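Local coordinates for protein endosialidase (Enterobacteria phage phi92, PDB 4HIZ) that cleaves polysialic acid internally, probably at both alpha-2,8 and alpha-2,9 linkages, as a phage endosialidase with a sialidase beta-propeller fold, at residues 147-152 with 289-294; 159-164 with 175-180; 274-279 with 332-337. One frame throughout, in Å; residues are numbered along the deposited sequence.

Interaction 1. Residues 147-152 with 289-294; sequences HCMSMG and VTETHS. With EDO (1,2-ethanediol), chain P.
The carbonyl of M149 takes the backbone N-H of S294 at 2.9 Å, a nearly straight bond with 170° at the hydrogen. One residue on, the hydroxyl of S150 donates to the carbonyl of S294, OG to O 2.7 Å, coming down from above the carbonyl plane. With OG anti to the backbone N (chi1 180°), S150 reaches across to the very residue whose N-H its neighbour receives, and the chains are pinned together at that point.

Water 1 adds a bridge: it accepts from the M149 N-H and donates to T292 OG1, which is also bonded to E163.

M149 supplies the van der Waals part. Its extended chain runs past the H293 ring, with SD at the ring edge, 3.9 Å from CD2, a Met-aromatic contact. It then crosses E291 obliquely, its methyl CE ending beside the carboxylate, 3.8 Å from OE2. Close by, H147 NE2 shares a hydrogen bond with O1 of an ethanediol, probably from the crystallisation liquor.

At M149 the chain turns a corner while 144-154 stays paired with 157-166 in its propeller sheet; there it meets 291-297, an outer strand of another sheet, paired with 304-311, and the H293 and S294 side chains touch strand 347-355.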
ATOM      1  N   HIS A 147      20.692  -2.472  19.660  1.00 12.01           N
ATOM      2  CA  HIS A 147      20.671  -1.024  19.462  1.00 11.71           C
ATOM      3  C   HIS A 147      21.917  -0.695  18.626  1.00 12.28           C
ATOM      4  O   HIS A 147      22.929  -1.380  18.707  1.00 12.88           O
ATOM      5  CB  HIS A 147      20.779  -0.375  20.863  1.00 12.42           C
ATOM      6  CG  HIS A 147      20.759   1.119  20.881  1.00 13.54           C
ATOM      7  ND1 HIS A 147      21.904   1.893  20.823  1.00 14.69           N
ATOM      8  CD2 HIS A 147      19.728   1.982  21.053  1.00 14.24           C
ATOM      9  CE1 HIS A 147      21.571   3.169  20.919  1.00 15.22           C
ATOM     10  NE2 HIS A 147      20.255   3.249  21.059  1.00 15.25           N
ATOM     11  N   CYS A 148      21.847   0.337  17.792  1.00 11.97           N
ATOM     12  CA  CYS A 148      23.010   0.687  16.998  1.00 11.35           C
ATOM     13  C   CYS A 148      22.979   2.135  16.589  1.00 10.96           C
ATOM     14  O   CYS A 148      21.940   2.615  16.077  1.00 11.39           O
ATOM     15  CB  CYS A 148      23.048  -0.200  15.729  1.00 11.91           C
ATOM     16  SG  CYS A 148      24.463   0.130  14.605  1.00 12.56           S
ATOM     17  N   MET A 149      24.096   2.830  16.782  1.00 10.33           N
ATOM     18  CA  MET A 149      24.306   4.165  16.226  1.00 10.73           C
ATOM     19  C   MET A 149      25.619   4.287  15.439  1.00 11.13           C
ATOM     20  O   MET A 149      26.007   5.397  15.048  1.00 11.36           O
ATOM     21  CB  MET A 149      24.223   5.243  17.318  1.00 11.46           C
ATOM     22  CG  MET A 149      22.789   5.396  17.885  1.00 12.03           C
ATOM     23  SD  MET A 149      22.798   6.645  19.168  1.00 15.10           S
ATOM     24  CE  MET A 149      21.021   6.748  19.464  1.00 16.35           C
ATOM     25  N   SER A 150      26.310   3.168  15.200  1.00 11.35           N
ATOM     26  CA  SER A 150      27.559   3.222  14.436  1.00 11.58           C
ATOM     27  C   SER A 150      27.506   2.110  13.402  1.00 11.48           C
ATOM     28  O   SER A 150      27.428   0.925  13.775  1.00 12.63           O
ATOM     29  CB  SER A 150      28.762   2.980  15.381  1.00 12.30           C
ATOM     30  OG  SER A 150      29.961   3.031  14.613  1.00 13.60           O
ATOM     31  N   MET A 151      27.549   2.482  12.116  1.00 10.25           N
ATOM     32  CA  MET A 151      27.533   1.515  11.022  1.00 11.28           C
ATOM     33  C   MET A 151      28.132   2.165   9.781  1.00 11.13           C
ATOM     34  O   MET A 151      28.004   3.386   9.580  1.00 11.02           O
ATOM     35  CB  MET A 151      26.058   1.164  10.693  1.00 12.25           C
ATOM     36  CG  MET A 151      25.895   0.072   9.605  1.00 12.74           C
ATOM     37  SD  MET A 151      24.133  -0.309   9.291  1.00 14.08           S
ATOM     38  CE  MET A 151      23.702  -1.213  10.787  1.00 16.65           C
ATOM     39  N   GLY A 152      28.768   1.353   8.943  1.00 11.14           N
ATOM     40  CA  GLY A 152      29.274   1.849   7.667  1.00 11.89           C
ATOM     41  C   GLY A 152      29.970   0.736   6.907  1.00 12.64           C
ATOM     42  O   GLY A 152      29.857  -0.449   7.245  1.00 13.63           O
ATOM     43  N   VAL A 289      31.060   3.181  28.729  1.00 14.33           N
ATOM     44  CA  VAL A 289      30.590   3.691  27.428  1.00 14.56           C
ATOM     45  C   VAL A 289      29.086   3.857  27.497  1.00 14.52           C
ATOM     46  O   VAL A 289      28.349   2.931  27.847  1.00 15.70           O
ATOM     47  CB  VAL A 289      30.981   2.746  26.269  1.00 13.93           C
ATOM     48  CG1 VAL A 289      30.384   3.240  24.881  1.00 14.26           C
ATOM     49  CG2 VAL A 289      32.509   2.652  26.159  1.00 14.10           C
ATOM     50  N   THR A 290      28.637   5.058  27.191  1.00 14.73           N
ATOM     51  CA  THR A 290      27.196   5.333  27.178  1.00 14.63           C
ATOM     52  C   THR A 290      26.654   4.926  25.814  1.00 15.31           C
ATOM     53  O   THR A 290      25.654   4.209  25.720  1.00 16.52           O
ATOM     54  CB  THR A 290      26.941   6.812  27.433  1.00 16.19           C
ATOM     55  OG1 THR A 290      27.409   7.136  28.746  1.00 16.97           O
ATOM     56  CG2 THR A 290      25.445   7.137  27.404  1.00 17.03           C
ATOM     57  N   GLU A 291      27.320   5.393  24.767  1.00 14.69           N
ATOM     58  CA  GLU A 291      26.913   5.080  23.388  1.00 14.45           C
ATOM     59  C   GLU A 291      28.111   5.020  22.497  1.00 13.87           C
ATOM     60  O   GLU A 291      29.035   5.821  22.654  1.00 14.72           O
ATOM     61  CB  GLU A 291      25.959   6.152  22.778  1.00 16.10           C
ATOM     62  CG  GLU A 291      24.561   6.162  23.370  1.00 18.63           C
ATOM     63  CD  GLU A 291      23.725   7.359  22.926  1.00 21.20           C
ATOM     64  OE1 GLU A 291      24.306   8.374  22.516  1.00 23.01           O
ATOM     65  OE2 GLU A 291      22.482   7.296  22.961  1.00 22.51           O
ATOM     66  N   THR A 292      28.099   4.070  21.559  1.00 13.48           N
ATOM     67  CA  THR A 292      28.941   4.135  20.361  1.00 13.25           C
ATOM     68  C   THR A 292      28.108   4.777  19.242  1.00 13.88           C
ATOM     69  O   THR A 292      26.881   4.538  19.139  1.00 15.37           O
ATOM     70  CB  THR A 292      29.456   2.750  19.920  1.00 13.32           C
ATOM     71  OG1 THR A 292      28.379   1.837  19.690  1.00 13.50           O
ATOM     72  CG2 THR A 292      30.382   2.117  21.025  1.00 12.71           C
ATOM     73  N   HIS A 293      28.772   5.579  18.418  1.00 11.86           N
ATOM     74  CA  HIS A 293      28.035   6.524  17.565  1.00 11.30           C
ATOM     75  C   HIS A 293      28.944   7.038  16.477  1.00 11.73           C
ATOM     76  O   HIS A 293      30.051   7.526  16.777  1.00 13.55           O
ATOM     77  CB  HIS A 293      27.523   7.686  18.452  1.00 12.07           C
ATOM     78  CG  HIS A 293      26.800   8.778  17.706  1.00 12.09           C
ATOM     79  ND1 HIS A 293      27.459   9.851  17.142  1.00 11.82           N
ATOM     80  CD2 HIS A 293      25.474   8.994  17.485  1.00 12.93           C
ATOM     81  CE1 HIS A 293      26.571  10.686  16.612  1.00 11.75           C
ATOM     82  NE2 HIS A 293      25.363  10.191  16.819  1.00 12.83           N
ATOM     83  N   SER A 294      28.523   6.886  15.211  1.00 12.02           N
ATOM     84  CA  SER A 294      29.282   7.368  14.047  1.00 11.26           C
ATOM     85  C   SER A 294      30.414   6.395  13.675  1.00 12.04           C
ATOM     86  O   SER A 294      30.891   5.593  14.506  1.00 13.00           O
ATOM     87  CB  SER A 294      29.822   8.809  14.262  1.00 11.48           C
ATOM     88  OG  SER A 294      30.085   9.453  13.022  1.00 12.24           O
TER
HETATM   89  C1  EDO P 810      17.757   5.384  21.101  1.00 32.42           C
HETATM   90  O1  EDO P 810      18.852   5.426  22.019  1.00 28.30           O
HETATM   91  C2  EDO P 810      16.552   4.852  21.850  1.00 39.15           C
HETATM   92  O2  EDO P 810      16.492   5.613  23.064  1.00 44.33           O
HETATM   93  O   HOH W   1      26.357   1.467  17.826  1.00 13.95           O

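Interaction 2. Residues 159-164 with 175-180; sequences YAVIET and AELWSR. With FRU (beta-D-fructofuranose), chain G.
The indole of W178 carries I162 on one face: CG1 sits over the five-membered ring, 3.6 Å from its centroid, and the two side chains cross at about a right angle. In I162, CG1 lies anti to the carbonyl carbon (chi1 -62°), which lays it over the indole. At the indole's edge, NE1 donates to E176 OE1 at 3.0 Å. The bond is almost straight and lies in the ring plane, but it meets the carboxylate from above its own plane. The ring of Y159 has S179 CB over one face, 3.8 Å from the centroid, while CG of L177 lies at its edge.

E176 links this sheet surface to the bound sugar. Its OE1 accepts from fructose O4 at 2.7 Å and OE2 from O3 at 2.6 Å. Water 2 also donates to OE1 and ties it to I162 O and T164 OG1. Three donors on one oxygen, with the fork across two sugar hydroxyls, should hold the carboxylate's rotation firmly. Y146 and D138 also bond the fructose; with E176 and W178 they belong to this glycan pocket.

Under these side chains is a regular antiparallel ladder. A160 and W178 form one hydrogen-bonded pair, I162 and E176 the next, W178 N reaching A160 O at 2.8 Å. On the face with Y159, V161 packs CG1 against A175 CB at 3.9 Å.

The two strands form the hairpin 157-166/172-181, the middle of a four-strand propeller sheet, with 144-154 beside the first strand and 272-275 beside the second.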
ATOM      1  N   TYR A 159      30.170  -2.972   8.382  1.00 11.59           N
ATOM      2  CA  TYR A 159      30.551  -3.062   9.780  1.00 11.73           C
ATOM      3  C   TYR A 159      29.517  -2.327  10.612  1.00 11.97           C
ATOM      4  O   TYR A 159      29.059  -1.270  10.218  1.00 12.94           O
ATOM      5  CB  TYR A 159      31.933  -2.421  10.004  1.00 12.58           C
ATOM      6  CG  TYR A 159      33.059  -3.366   9.653  1.00 13.53           C
ATOM      7  CD1 TYR A 159      33.521  -4.311  10.584  1.00 13.49           C
ATOM      8  CD2 TYR A 159      33.626  -3.353   8.378  1.00 14.00           C
ATOM      9  CE1 TYR A 159      34.551  -5.231  10.233  1.00 13.53           C
ATOM     10  CE2 TYR A 159      34.665  -4.257   8.017  1.00 14.69           C
ATOM     11  CZ  TYR A 159      35.093  -5.190   8.939  1.00 14.55           C
ATOM     12  OH  TYR A 159      36.083  -6.071   8.601  1.00 15.55           O
ATOM     13  N   ALA A 160      29.174  -2.880  11.764  1.00 11.86           N
ATOM     14  CA  ALA A 160      28.247  -2.200  12.654  1.00 11.58           C
ATOM     15  C   ALA A 160      28.634  -2.514  14.098  1.00 12.71           C
ATOM     16  O   ALA A 160      29.018  -3.656  14.405  1.00 14.37           O
ATOM     17  CB  ALA A 160      26.797  -2.655  12.377  1.00 13.18           C
ATOM     18  N   VAL A 161      28.510  -1.536  14.999  1.00 12.72           N
ATOM     19  CA  VAL A 161      28.663  -1.873  16.401  1.00 12.84           C
ATOM     20  C   VAL A 161      27.246  -2.111  16.910  1.00 12.57           C
ATOM     21  O   VAL A 161      26.466  -1.162  17.090  1.00 12.72           O
ATOM     22  CB  VAL A 161      29.347  -0.768  17.241  1.00 13.39           C
ATOM     23  CG1 VAL A 161      29.466  -1.221  18.725  1.00 12.36           C
ATOM     24  CG2 VAL A 161      30.731  -0.469  16.665  1.00 14.39           C
ATOM     25  N   ILE A 162      26.923  -3.387  17.087  1.00 12.27           N
ATOM     26  CA  ILE A 162      25.608  -3.787  17.545  1.00 11.93           C
ATOM     27  C   ILE A 162      25.673  -3.938  19.049  1.00 11.75           C
ATOM     28  O   ILE A 162      26.405  -4.784  19.597  1.00 12.94           O
ATOM     29  CB  ILE A 162      25.154  -5.101  16.898  1.00 12.31           C
ATOM     30  CG1 ILE A 162      25.044  -4.925  15.375  1.00 13.20           C
ATOM     31  CG2 ILE A 162      23.837  -5.547  17.518  1.00 13.41           C
ATOM     32  CD1 ILE A 162      24.060  -3.788  14.913  1.00 12.70           C
ATOM     33  N   GLU A 163      24.954  -3.060  19.722  1.00 10.87           N
ATOM     34  CA  GLU A 163      24.964  -2.989  21.174  1.00 12.01           C
ATOM     35  C   GLU A 163      23.861  -3.848  21.759  1.00 13.36           C
ATOM     36  O   GLU A 163      22.779  -3.966  21.174  1.00 13.28           O
ATOM     37  CB  GLU A 163      24.713  -1.539  21.587  1.00 13.04           C
ATOM     38  CG  GLU A 163      25.877  -0.589  21.219  1.00 13.79           C
ATOM     39  CD  GLU A 163      25.616   0.842  21.611  1.00 14.79           C
ATOM     40  OE1 GLU A 163      24.423   1.208  21.858  1.00 15.45           O
ATOM     41  OE2 GLU A 163      26.599   1.622  21.635  1.00 15.63           O
ATOM     42  N   THR A 164      24.104  -4.389  22.953  1.00 12.37           N
ATOM     43  CA  THR A 164      23.062  -5.073  23.710  1.00 13.31           C
ATOM     44  C   THR A 164      22.768  -4.199  24.924  1.00 13.56           C
ATOM     45  O   THR A 164      23.688  -3.911  25.720  1.00 13.84           O
ATOM     46  CB  THR A 164      23.539  -6.465  24.171  1.00 14.67           C
ATOM     47  OG1 THR A 164      23.723  -7.310  23.043  1.00 14.47           O
ATOM     48  CG2 THR A 164      22.521  -7.127  25.088  1.00 15.87           C
ATOM     49  N   ALA A 175      28.877  -4.780  23.806  1.00 13.80           N
ATOM     50  CA  ALA A 175      28.793  -4.343  22.417  1.00 13.82           C
ATOM     51  C   ALA A 175      29.596  -5.289  21.555  1.00 14.10           C
ATOM     52  O   ALA A 175      30.644  -5.822  21.994  1.00 15.67           O
ATOM     53  CB  ALA A 175      29.317  -2.904  22.273  1.00 14.78           C
ATOM     54  N   GLU A 176      29.117  -5.492  20.328  1.00 14.02           N
ATOM     55  CA  GLU A 176      29.765  -6.433  19.414  1.00 14.06           C
ATOM     56  C   GLU A 176      30.016  -5.753  18.109  1.00 13.83           C
ATOM     57  O   GLU A 176      29.175  -4.977  17.646  1.00 14.23           O
ATOM     58  CB  GLU A 176      28.896  -7.675  19.174  1.00 14.85           C
ATOM     59  CG  GLU A 176      28.730  -8.540  20.439  1.00 15.78           C
ATOM     60  CD  GLU A 176      27.545  -9.515  20.349  1.00 16.55           C
ATOM     61  OE1 GLU A 176      26.514  -9.208  19.690  1.00 17.21           O
ATOM     62  OE2 GLU A 176      27.663 -10.603  20.958  1.00 17.57           O
ATOM     63  N   LEU A 177      31.156  -6.057  17.491  1.00 12.90           N
ATOM     64  CA  LEU A 177      31.392  -5.616  16.123  1.00 12.42           C
ATOM     65  C   LEU A 177      30.787  -6.702  15.227  1.00 12.92           C
ATOM     66  O   LEU A 177      31.184  -7.855  15.329  1.00 14.66           O
ATOM     67  CB  LEU A 177      32.914  -5.424  15.889  1.00 13.57           C
ATOM     68  CG  LEU A 177      33.217  -4.852  14.484  1.00 14.62           C
ATOM     69  CD1 LEU A 177      32.765  -3.381  14.356  1.00 15.20           C
ATOM     70  CD2 LEU A 177      34.726  -5.017  14.177  1.00 15.02           C
ATOM     71  N   TRP A 178      29.786  -6.354  14.392  1.00 12.32           N
ATOM     72  CA  TRP A 178      29.197  -7.308  13.449  1.00 11.83           C
ATOM     73  C   TRP A 178      29.680  -6.952  12.064  1.00 12.79           C
ATOM     74  O   TRP A 178      29.743  -5.757  11.711  1.00 12.74           O
ATOM     75  CB  TRP A 178      27.657  -7.211  13.451  1.00 12.64           C
ATOM     76  CG  TRP A 178      26.931  -7.790  14.655  1.00 13.99           C
ATOM     77  CD1 TRP A 178      27.380  -7.908  15.949  1.00 15.26           C
ATOM     78  CD2 TRP A 178      25.584  -8.298  14.645  1.00 14.00           C
ATOM     79  NE1 TRP A 178      26.387  -8.480  16.741  1.00 15.03           N
ATOM     80  CE2 TRP A 178      25.280  -8.725  15.965  1.00 15.05           C
ATOM     81  CE3 TRP A 178      24.625  -8.454  13.644  1.00 13.29           C
ATOM     82  CZ2 TRP A 178      24.040  -9.281  16.309  1.00 15.72           C
ATOM     83  CZ3 TRP A 178      23.392  -9.019  13.979  1.00 13.97           C
ATOM     84  CH2 TRP A 178      23.099  -9.402  15.299  1.00 14.89           C
ATOM     85  N   SER A 179      30.021  -7.953  11.253  1.00 12.70           N
ATOM     86  CA  SER A 179      30.343  -7.646   9.857  0.66 12.52           C
ATOM     87  C   SER A 179      29.915  -8.723   8.905  1.00 12.37           C
ATOM     88  O   SER A 179      29.782  -9.876   9.273  1.00 12.91           O
ATOM     89  CB  SER A 179      31.840  -7.333   9.648  0.66 14.08           C
ATOM     90  OG  SER A 179      32.615  -8.516   9.599  0.66 14.56           O
ATOM     91  N   ARG A 180      29.657  -8.292   7.666  1.00 11.80           N
ATOM     92  CA  ARG A 180      29.319  -9.202   6.548  1.00 11.63           C
ATOM     93  C   ARG A 180      29.967  -8.619   5.327  1.00 11.84           C
ATOM     94  O   ARG A 180      30.208  -7.421   5.261  1.00 12.85           O
ATOM     95  CB  ARG A 180      27.786  -9.198   6.275  1.00 11.67           C
ATOM     96  CG  ARG A 180      27.029 -10.330   6.955  1.00 12.47           C
ATOM     97  CD  ARG A 180      25.535 -10.197   6.659  1.00 13.46           C
ATOM     98  NE  ARG A 180      24.804 -11.388   7.098  1.00 14.19           N
ATOM     99  CZ  ARG A 180      23.466 -11.445   7.125  1.00 14.71           C
ATOM    100  NH1 ARG A 180      22.747 -10.381   6.721  1.00 13.18           N
ATOM    101  NH2 ARG A 180      22.855 -12.565   7.500  1.00 14.75           N
TER
HETATM  102  C1  FRU G   2      24.241 -14.405  22.987  1.00 26.37           C
HETATM  103  C2  FRU G   2      24.661 -13.814  21.717  1.00 25.72           C
HETATM  104  C3  FRU G   2      24.783 -12.402  21.478  1.00 23.48           C
HETATM  105  C4  FRU G   2      25.021 -12.310  20.022  1.00 22.89           C
HETATM  106  C5  FRU G   2      24.256 -13.498  19.518  1.00 25.79           C
HETATM  107  C6  FRU G   2      24.611 -13.972  18.116  1.00 29.53           C
HETATM  108  O1  FRU G   2      22.837 -14.275  22.872  1.00 27.89           O
HETATM  109  O2  FRU G   2      26.125 -14.029  21.901  1.00 27.09           O
HETATM  110  O3  FRU G   2      25.677 -11.645  22.332  1.00 22.18           O
HETATM  111  O4  FRU G   2      24.501 -11.044  19.505  1.00 20.71           O
HETATM  112  O5  FRU G   2      24.474 -14.555  20.482  1.00 26.28           O
HETATM  113  O6  FRU G   2      25.870 -14.567  18.132  1.00 33.78           O
HETATM  114  O   HOH W   2      25.652  -6.947  21.075  1.00 17.72           O

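Interaction 3. Residues 274-279 with 332-337; sequences TELPDV and SSFTRR
F334 turns the CZ end of its ring to the turn at L276-V279. CZ comes 3.5 Å from V279 CG2, and CE1 lies 3.9 Å from L276 CB, with P277 CD a little farther off. The P277 carbonyl oxygen sits at the ring edge, near its plane, 3.5 Å from CZ. The phenyl gets there because CG stands between the backbone N and the carbonyl carbon (chi1 57°), directing the ring at the turn. A smaller van der Waals touch, T274 CG2 to S332 CB at 3.6 Å, flanks it.

The turn is type II, closed by the bond from V279 N to L276 O, with D278 at its third position in the positive-phi conformation this turn requires.

Polar contact comes from R336, whose extended chain carries the guanidinium past the ring. Water 3 accepts from NH2 at 2.9 Å and donates to P277 O at 2.7 Å. D278 O is near the guanidinium plane, also 2.9 Å from NH2, and L287 O accepts a hydrogen bond from the same nitrogen.

Partly buried, this contact joins the turn after outer strand 272-275, next to 172-181, to the start of 335-338, the outer strand beside 318-324 in the following propeller sheet.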
ATOM      1  N   THR A 274      31.997 -10.131  17.025  1.00 14.55           N
ATOM      2  CA  THR A 274      33.153 -10.072  17.919  1.00 16.23           C
ATOM      3  C   THR A 274      32.838  -9.181  19.104  1.00 15.86           C
ATOM      4  O   THR A 274      32.525  -8.009  18.913  1.00 15.53           O
ATOM      5  CB  THR A 274      34.368  -9.476  17.174  1.00 17.86           C
ATOM      6  OG1 THR A 274      34.630 -10.237  15.977  1.00 18.98           O
ATOM      7  CG2 THR A 274      35.608  -9.491  18.076  1.00 18.04           C
ATOM      8  N   GLU A 275      32.991  -9.701  20.324  1.00 15.99           N
ATOM      9  CA  GLU A 275      32.756  -8.878  21.506  1.00 16.82           C
ATOM     10  C   GLU A 275      33.848  -7.812  21.621  1.00 16.24           C
ATOM     11  O   GLU A 275      35.046  -8.106  21.376  1.00 14.83           O
ATOM     12  CB  GLU A 275      32.729  -9.742  22.770  1.00 19.40           C
ATOM     13  CG  GLU A 275      32.294  -8.981  23.999  1.00 24.89           C
ATOM     14  CD  GLU A 275      32.047  -9.896  25.182  1.00 33.99           C
ATOM     15  OE1 GLU A 275      32.369 -11.100  25.090  1.00 43.55           O
ATOM     16  OE2 GLU A 275      31.522  -9.417  26.205  1.00 32.13           O
ATOM     17  N   LEU A 276      33.446  -6.581  21.970  1.00 15.86           N
ATOM     18  CA  LEU A 276      34.411  -5.490  22.156  1.00 15.61           C
ATOM     19  C   LEU A 276      34.697  -5.349  23.652  1.00 15.75           C
ATOM     20  O   LEU A 276      33.852  -4.886  24.413  1.00 15.87           O
ATOM     21  CB  LEU A 276      33.841  -4.175  21.592  1.00 16.65           C
ATOM     22  CG  LEU A 276      33.517  -4.208  20.077  1.00 17.79           C
ATOM     23  CD1 LEU A 276      32.936  -2.869  19.573  1.00 19.23           C
ATOM     24  CD2 LEU A 276      34.779  -4.571  19.250  1.00 18.58           C
ATOM     25  N   PRO A 277      35.904  -5.754  24.093  1.00 17.49           N
ATOM     26  CA  PRO A 277      36.119  -5.739  25.546  1.00 18.27           C
ATOM     27  C   PRO A 277      35.962  -4.375  26.174  1.00 18.21           C
ATOM     28  O   PRO A 277      36.465  -3.389  25.647  1.00 18.95           O
ATOM     29  CB  PRO A 277      37.571  -6.198  25.680  1.00 20.29           C
ATOM     30  CG  PRO A 277      37.817  -7.056  24.496  1.00 20.57           C
ATOM     31  CD  PRO A 277      37.012  -6.399  23.363  1.00 19.95           C
ATOM     32  N   ASP A 278      35.242  -4.349  27.297  1.00 18.50           N
ATOM     33  CA  ASP A 278      35.030  -3.147  28.124  1.00 20.35           C
ATOM     34  C   ASP A 278      34.170  -2.062  27.482  1.00 18.06           C
ATOM     35  O   ASP A 278      34.096  -0.950  28.012  1.00 17.16           O
ATOM     36  CB  ASP A 278      36.356  -2.537  28.608  1.00 25.12           C
ATOM     37  CG  ASP A 278      37.058  -3.396  29.653  1.00 32.47           C
ATOM     38  OD1 ASP A 278      36.379  -4.075  30.464  1.00 34.51           O
ATOM     39  OD2 ASP A 278      38.307  -3.376  29.660  1.00 36.31           O
ATOM     40  N   VAL A 279      33.510  -2.365  26.358  1.00 17.13           N
ATOM     41  CA  VAL A 279      32.582  -1.391  25.787  1.00 15.59           C
ATOM     42  C   VAL A 279      31.216  -1.687  26.391  1.00 15.42           C
ATOM     43  O   VAL A 279      30.483  -2.537  25.905  1.00 16.82           O
ATOM     44  CB  VAL A 279      32.582  -1.466  24.265  1.00 15.73           C
ATOM     45  CG1 VAL A 279      31.589  -0.419  23.692  1.00 14.87           C
ATOM     46  CG2 VAL A 279      34.015  -1.215  23.772  1.00 16.18           C
ATOM     47  N   SER A 332      38.646  -7.370  17.442  1.00 17.26           N
ATOM     48  CA  SER A 332      38.466  -6.987  18.842  1.00 18.29           C
ATOM     49  C   SER A 332      39.481  -5.943  19.335  1.00 18.85           C
ATOM     50  O   SER A 332      39.397  -5.507  20.489  1.00 19.99           O
ATOM     51  CB  SER A 332      38.542  -8.222  19.750  1.00 18.90           C
ATOM     52  OG  SER A 332      39.891  -8.676  19.847  1.00 20.73           O
ATOM     53  N   SER A 333      40.426  -5.553  18.482  1.00 18.74           N
ATOM     54  CA  SER A 333      41.531  -4.680  18.888  1.00 21.38           C
ATOM     55  C   SER A 333      41.318  -3.202  18.541  1.00 20.42           C
ATOM     56  O   SER A 333      41.274  -2.832  17.362  1.00 20.85           O
ATOM     57  CB  SER A 333      42.802  -5.148  18.201  1.00 24.61           C
ATOM     58  OG  SER A 333      43.905  -4.379  18.662  1.00 28.58           O
ATOM     59  N   PHE A 334      41.190  -2.361  19.557  1.00 19.06           N
ATOM     60  CA  PHE A 334      41.009  -0.936  19.329  1.00 17.16           C
ATOM     61  C   PHE A 334      41.604  -0.157  20.464  1.00 17.73           C
ATOM     62  O   PHE A 334      41.884  -0.711  21.546  1.00 19.02           O
ATOM     63  CB  PHE A 334      39.486  -0.570  19.193  1.00 16.50           C
ATOM     64  CG  PHE A 334      38.683  -0.974  20.388  1.00 18.61           C
ATOM     65  CD1 PHE A 334      38.149  -2.250  20.485  1.00 20.00           C
ATOM     66  CD2 PHE A 334      38.531  -0.097  21.468  1.00 20.29           C
ATOM     67  CE1 PHE A 334      37.447  -2.641  21.619  1.00 21.59           C
ATOM     68  CE2 PHE A 334      37.803  -0.473  22.602  1.00 21.96           C
ATOM     69  CZ  PHE A 334      37.267  -1.741  22.681  1.00 22.43           C
ATOM     70  N   THR A 335      41.832   1.123  20.225  1.00 16.95           N
ATOM     71  CA  THR A 335      42.306   1.985  21.319  0.51 16.95           C
ATOM     72  C   THR A 335      41.396   3.181  21.443  1.00 16.92           C
ATOM     73  O   THR A 335      40.841   3.669  20.465  1.00 18.29           O
ATOM     74  CB  THR A 335      43.731   2.526  21.104  0.51 17.34           C
ATOM     75  OG1 THR A 335      43.817   3.093  19.790  0.51 17.75           O
ATOM     76  CG2 THR A 335      44.773   1.427  21.291  0.51 17.41           C
ATOM     77  N   ARG A 336      41.228   3.650  22.679  1.00 16.20           N
ATOM     78  CA  ARG A 336      40.402   4.821  22.947  1.00 16.03           C
ATOM     79  C   ARG A 336      41.267   6.065  22.814  1.00 16.11           C
ATOM     80  O   ARG A 336      42.352   6.165  23.448  1.00 17.74           O
ATOM     81  CB  ARG A 336      39.831   4.752  24.358  1.00 16.22           C
ATOM     82  CG  ARG A 336      38.972   3.526  24.630  1.00 17.29           C
ATOM     83  CD  ARG A 336      38.275   3.671  25.987  1.00 19.93           C
ATOM     84  NE  ARG A 336      37.578   2.438  26.340  1.00 19.96           N
ATOM     85  CZ  ARG A 336      36.472   2.395  27.062  1.00 18.68           C
ATOM     86  NH1 ARG A 336      35.945   3.524  27.523  1.00 17.75           N
ATOM     87  NH2 ARG A 336      35.917   1.218  27.346  1.00 18.29           N
ATOM     88  N   ARG A 337      40.820   7.010  22.002  1.00 14.97           N
ATOM     89  CA  ARG A 337      41.512   8.286  21.836  1.00 15.42           C
ATOM     90  C   ARG A 337      40.539   9.408  22.127  1.00 15.99           C
ATOM     91  O   ARG A 337      39.535   9.557  21.407  1.00 16.28           O
ATOM     92  CB  ARG A 337      42.078   8.386  20.419  1.00 16.67           C
ATOM     93  CG  ARG A 337      43.187   7.313  20.174  1.00 18.71           C
ATOM     94  CD  ARG A 337      43.649   7.243  18.749  1.00 20.57           C
ATOM     95  NE  ARG A 337      44.696   6.213  18.640  1.00 22.93           N
ATOM     96  CZ  ARG A 337      45.437   6.002  17.569  1.00 23.34           C
ATOM     97  NH1 ARG A 337      45.278   6.754  16.501  1.00 21.36           N
ATOM     98  NH2 ARG A 337      46.370   5.053  17.594  1.00 25.96           N
TER
HETATM   99  O   HOH W   3      37.525  -0.901  26.111  1.00 38.78           O

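In the fold
From the N terminus, strand 144-154 leads straight into 157-166, and interaction 2 closes first, as a hairpin onto 172-181. That hairpin is nested inside the long loop closed by interaction 1, when the chain returns as strand 291-297. Between them comes strand 272-275, which pairs beside 172-181 and starts interaction 3; this contact closes only at 332-337, so it crosses interaction 1 and follows interaction 2 in series. Interaction 2 lies within one propeller sheet, whereas interactions 1 and 3 each bind that sheet to the next, one through each outer strand of both. Backbone bonds from L177 N to T274 O and L276 N to A175 O join interactions 2 and 3.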